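Local coordinates for uncharacterized protein BF1032 (Bacteroides fragilis, PDB 3NRH), which is of unknown function but belongs to the DUF5063 family and forms a predominantly alpha-helical protein with two copies in its assembly, at residues 112-115 and 116-120; 153-156 and 157-160. All coordinates share one frame; numbering follows the deposited sequence.

Interaction 1: 112-115 and 116-120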
# COMPACT_ATOMS: atom_id res chain seq x y z
N ILE A 112 -11.06 -11.16 -5.22
CA ILE A 112 -10.55 -9.81 -5.43
C ILE A 112 -11.64 -8.92 -6.03
O ILE A 112 -11.82 -7.78 -5.63
CB ILE A 112 -9.34 -9.82 -6.39
CG1 ILE A 112 -8.19 -10.62 -5.76
CG2 ILE A 112 -8.90 -8.40 -6.70
CD1 ILE A 112 -7.00 -10.85 -6.70
N SER A 113 -12.39 -9.47 -6.99
CA SER A 113 -13.45 -8.70 -7.64
C SER A 113 -14.47 -8.14 -6.64
O SER A 113 -14.91 -7.01 -6.79
CB SER A 113 -14.16 -9.57 -8.69
OG SER A 113 -14.72 -10.72 -8.09
N GLU A 114 -14.83 -8.93 -5.64
CA GLU A 114 -15.80 -8.48 -4.65
C GLU A 114 -15.19 -7.40 -3.76
O GLU A 114 -15.86 -6.42 -3.44
CB GLU A 114 -16.28 -9.65 -3.79
CG GLU A 114 -17.53 -9.32 -2.98
CD GLU A 114 -18.04 -10.50 -2.18
OE1 GLU A 114 -18.10 -11.62 -2.74
OE2 GLU A 114 -18.41 -10.30 -1.01
N ASP A 115 -13.93 -7.59 -3.37
CA ASP A 115 -13.24 -6.60 -2.54
C ASP A 115 -13.19 -5.26 -3.27
O ASP A 115 -13.51 -4.21 -2.70
CB ASP A 115 -11.80 -7.02 -2.24
CG ASP A 115 -11.71 -8.17 -1.25
OD1 ASP A 115 -12.32 -8.08 -0.17
OD2 ASP A 115 -11.01 -9.16 -1.56
N LEU A 116 -12.77 -5.29 -4.53
CA LEU A 116 -12.67 -4.07 -5.32
C LEU A 116 -14.02 -3.40 -5.50
O LEU A 116 -14.12 -2.18 -5.38
CB LEU A 116 -12.02 -4.36 -6.68
CG LEU A 116 -10.55 -4.79 -6.61
CD1 LEU A 116 -10.06 -5.16 -8.01
CD2 LEU A 116 -9.72 -3.66 -6.02
N ALA A 117 -15.06 -4.18 -5.79
CA ALA A 117 -16.39 -3.61 -5.96
C ALA A 117 -16.87 -2.99 -4.65
O ALA A 117 -17.51 -1.94 -4.65
CB ALA A 117 -17.36 -4.70 -6.44
N ASP A 118 -16.54 -3.63 -3.53
CA ASP A 118 -16.93 -3.10 -2.22
C ASP A 118 -16.25 -1.76 -1.95
O ASP A 118 -16.89 -0.82 -1.49
CB ASP A 118 -16.57 -4.08 -1.09
CG ASP A 118 -17.51 -5.26 -1.02
OD1 ASP A 118 -18.56 -5.25 -1.71
OD2 ASP A 118 -17.21 -6.21 -0.27
N ILE A 119 -14.95 -1.68 -2.22
CA ILE A 119 -14.21 -0.44 -2.00
C ILE A 119 -14.80 0.63 -2.93
O ILE A 119 -15.03 1.77 -2.51
CB ILE A 119 -12.71 -0.64 -2.31
CG1 ILE A 119 -12.12 -1.67 -1.34
CG2 ILE A 119 -11.96 0.69 -2.22
CD1 ILE A 119 -10.71 -2.11 -1.70
N TYR A 120 -15.06 0.24 -4.17
CA TYR A 120 -15.63 1.14 -5.17
C TYR A 120 -16.95 1.74 -4.67
O TYR A 120 -17.21 2.93 -4.88
CB TYR A 120 -15.88 0.36 -6.47
CG TYR A 120 -16.58 1.13 -7.57
CD1 TYR A 120 -15.86 1.93 -8.46
CD2 TYR A 120 -17.96 1.06 -7.72
CE1 TYR A 120 -16.50 2.63 -9.49
CE2 TYR A 120 -18.62 1.76 -8.73
CZ TYR A 120 -17.88 2.54 -9.61
OH TYR A 120 -18.54 3.25 -10.60
O HOH W 1 -19.18 -8.03 0.04
O HOH W 2 -15.03 -8.15 0.39
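Ile-112 and Leu-116 lie side by side on one face of helix 112-131, one turn apart. The methyl CG2 of Ile-112 packs 3.7 Å from CD1 of Leu-116. Ile-112 CG1 sits anti to its carbonyl carbon (chi1 -63°), which leaves CG2 as the branch next to the leucine. This is the tight, buried part of the contact. The backbone bond beneath it, from Leu-116 N to Ile-112 O, is 2.9 Å long and nearly straight at 173°. Thr-160 and Leu-164 of helix 135-169 and Leu-87 of helix 73-87 close over Ile-112. The acidic side is bridged by water, and it opens to solvent at Glu-114, while Asp-115 stays buried. The side chains of Glu-114 and Asp-118 lie side by side, but their carboxylate planes are turned 72° apart, and OE2 of Glu-114 stays 4.3 Å from OD2 of Asp-118. One water donates to both of these oxygens, at 2.6 Å from Glu-114 OE2. A second water donates to Asp-118 OD2 and Asp-115 OD1. Tyr-76 bonds OD1 of Asp-118, and Tyr-93 bonds OD2 of Asp-115. Glu-114 and Asp-115, in the first turn, probably gain from the helix dipole. The waters and tyrosine hydroxyls probably ease the acids' mutual repulsion.

Interaction 2: 153-156 and 157-160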
# COMPACT_ATOMS: atom_id res chain seq x y z
N TRP A 153 -13.53 -0.49 4.46
CA TRP A 153 -12.83 -0.38 3.18
C TRP A 153 -11.30 -0.45 3.26
O TRP A 153 -10.66 -1.07 2.41
CB TRP A 153 -13.29 0.89 2.42
CG TRP A 153 -12.18 1.71 1.78
CD1 TRP A 153 -11.13 1.24 1.04
CD2 TRP A 153 -12.01 3.12 1.86
NE1 TRP A 153 -10.31 2.27 0.66
CE2 TRP A 153 -10.82 3.44 1.15
CE3 TRP A 153 -12.73 4.16 2.46
CZ2 TRP A 153 -10.35 4.74 1.03
CZ3 TRP A 153 -12.26 5.45 2.34
CH2 TRP A 153 -11.08 5.73 1.63
N GLY A 154 -10.72 0.18 4.28
CA GLY A 154 -9.28 0.15 4.43
C GLY A 154 -8.72 -1.26 4.51
O GLY A 154 -7.70 -1.57 3.88
N GLN A 155 -9.37 -2.13 5.28
CA GLN A 155 -8.91 -3.50 5.42
C GLN A 155 -9.07 -4.26 4.10
O GLN A 155 -8.21 -5.05 3.72
CB GLN A 155 -9.67 -4.22 6.53
CG GLN A 155 -9.07 -5.58 6.92
CD GLN A 155 -7.71 -5.46 7.59
OE1 GLN A 155 -7.57 -4.77 8.60
NE2 GLN A 155 -6.71 -6.14 7.03
N LYS A 156 -10.18 -4.02 3.40
CA LYS A 156 -10.41 -4.69 2.13
C LYS A 156 -9.33 -4.29 1.13
O LYS A 156 -8.89 -5.11 0.32
CB LYS A 156 -11.79 -4.33 1.58
CG LYS A 156 -12.94 -4.92 2.38
CD LYS A 156 -14.28 -4.50 1.81
CE LYS A 156 -15.44 -5.08 2.62
NZ LYS A 156 -15.44 -6.57 2.63
N LEU A 157 -8.90 -3.03 1.19
CA LEU A 157 -7.87 -2.53 0.29
C LEU A 157 -6.54 -3.25 0.53
O LEU A 157 -5.92 -3.74 -0.42
CB LEU A 157 -7.70 -1.01 0.49
CG LEU A 157 -6.72 -0.28 -0.46
CD1 LEU A 157 -6.99 1.21 -0.43
CD2 LEU A 157 -5.28 -0.57 -0.06
N VAL A 158 -6.10 -3.34 1.78
CA VAL A 158 -4.83 -4.01 2.06
C VAL A 158 -4.90 -5.51 1.75
O VAL A 158 -3.92 -6.09 1.27
CB VAL A 158 -4.38 -3.79 3.52
CG1 VAL A 158 -4.04 -2.33 3.74
CG2 VAL A 158 -5.46 -4.23 4.49
N ASN A 159 -6.05 -6.13 2.00
CA ASN A 159 -6.21 -7.56 1.71
C ASN A 159 -6.11 -7.78 0.21
O ASN A 159 -5.47 -8.73 -0.25
CB ASN A 159 -7.57 -8.08 2.19
CG ASN A 159 -7.69 -8.14 3.70
OD1 ASN A 159 -6.69 -8.13 4.41
ND2 ASN A 159 -8.92 -8.21 4.19
N THR A 160 -6.73 -6.89 -0.56
CA THR A 160 -6.71 -6.99 -2.01
C THR A 160 -5.30 -6.76 -2.56
O THR A 160 -4.89 -7.40 -3.52
CB THR A 160 -7.67 -5.97 -2.65
OG1 THR A 160 -9.00 -6.20 -2.16
CG2 THR A 160 -7.67 -6.11 -4.17
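Residues 153-156 and 157-160 are successive turns of helix 135-169, joined by regular i to i+4 backbone bonds. Leu-157 N meets Trp-153 O at 2.9 Å, while Val-158 N to Gly-154 O is longer at 3.2 Å. Lys-156 O takes two donors. Thr-160 N and Thr-160 OG1 reach it from opposite faces of the carbonyl plane, the hydroxyl at 2.7 Å. The hydroxyl can do so because OG1 stands beside the threonine's own backbone N (chi1 -58°). On the core side, Trp-153 and Leu-157 point the same way. CD1 of Leu-157 comes to the indole edge near the ring plane, 3.7 Å from NE1 of Trp-153. Leu-46 and Tyr-50 of helix 35-54 pack on Leu-157. On another flank, the Gln-155 chain bends at chi2 (68°) and brings its amide over toward Asn-159. NE2 of Gln-155 donates to OD1 of Asn-159 at 3.3 Å. The acceptor lies in the glutamine amide plane, but the donor stands above the asparagine carbonyl plane. Arg-162 of the same chain gives OD1 of Asn-159 a further bond. NE2 of Gln-155 also lies 3.4 Å from CG2 of Val-158. His-165, Met-161 and Arg-162 of the second subunit pack on this flank. The helix therefore turns two amides and a valine to its partner chain and a mainly apolar surface to the core, where NE1 of Trp-153 is buried without a hydrogen-bond partner.

Interaction 1 lies on helix 112-131 and interaction 2 on helix 135-169, the next helix along the chain. Their centres are about 9 Å apart and the two meet directly. Ile-119 of interaction 1 makes the apolar link: its CG2 packs 3.4 Å from CD1 of Trp-153, and its CD1 meets CA of Leu-157. Beside this apolar seam, NZ of Lys-156 forms a long, weak ion pair with OD2 of Asp-118, and Thr-160 packs on Asp-115. Helix 112-131 also touches helices 11-28 and 73-87, consistent with a central place in the fold. Helix 135-169 links it to helix 35-54 and to the second subunit, so the two contacts join the bundle core to the dimer interface.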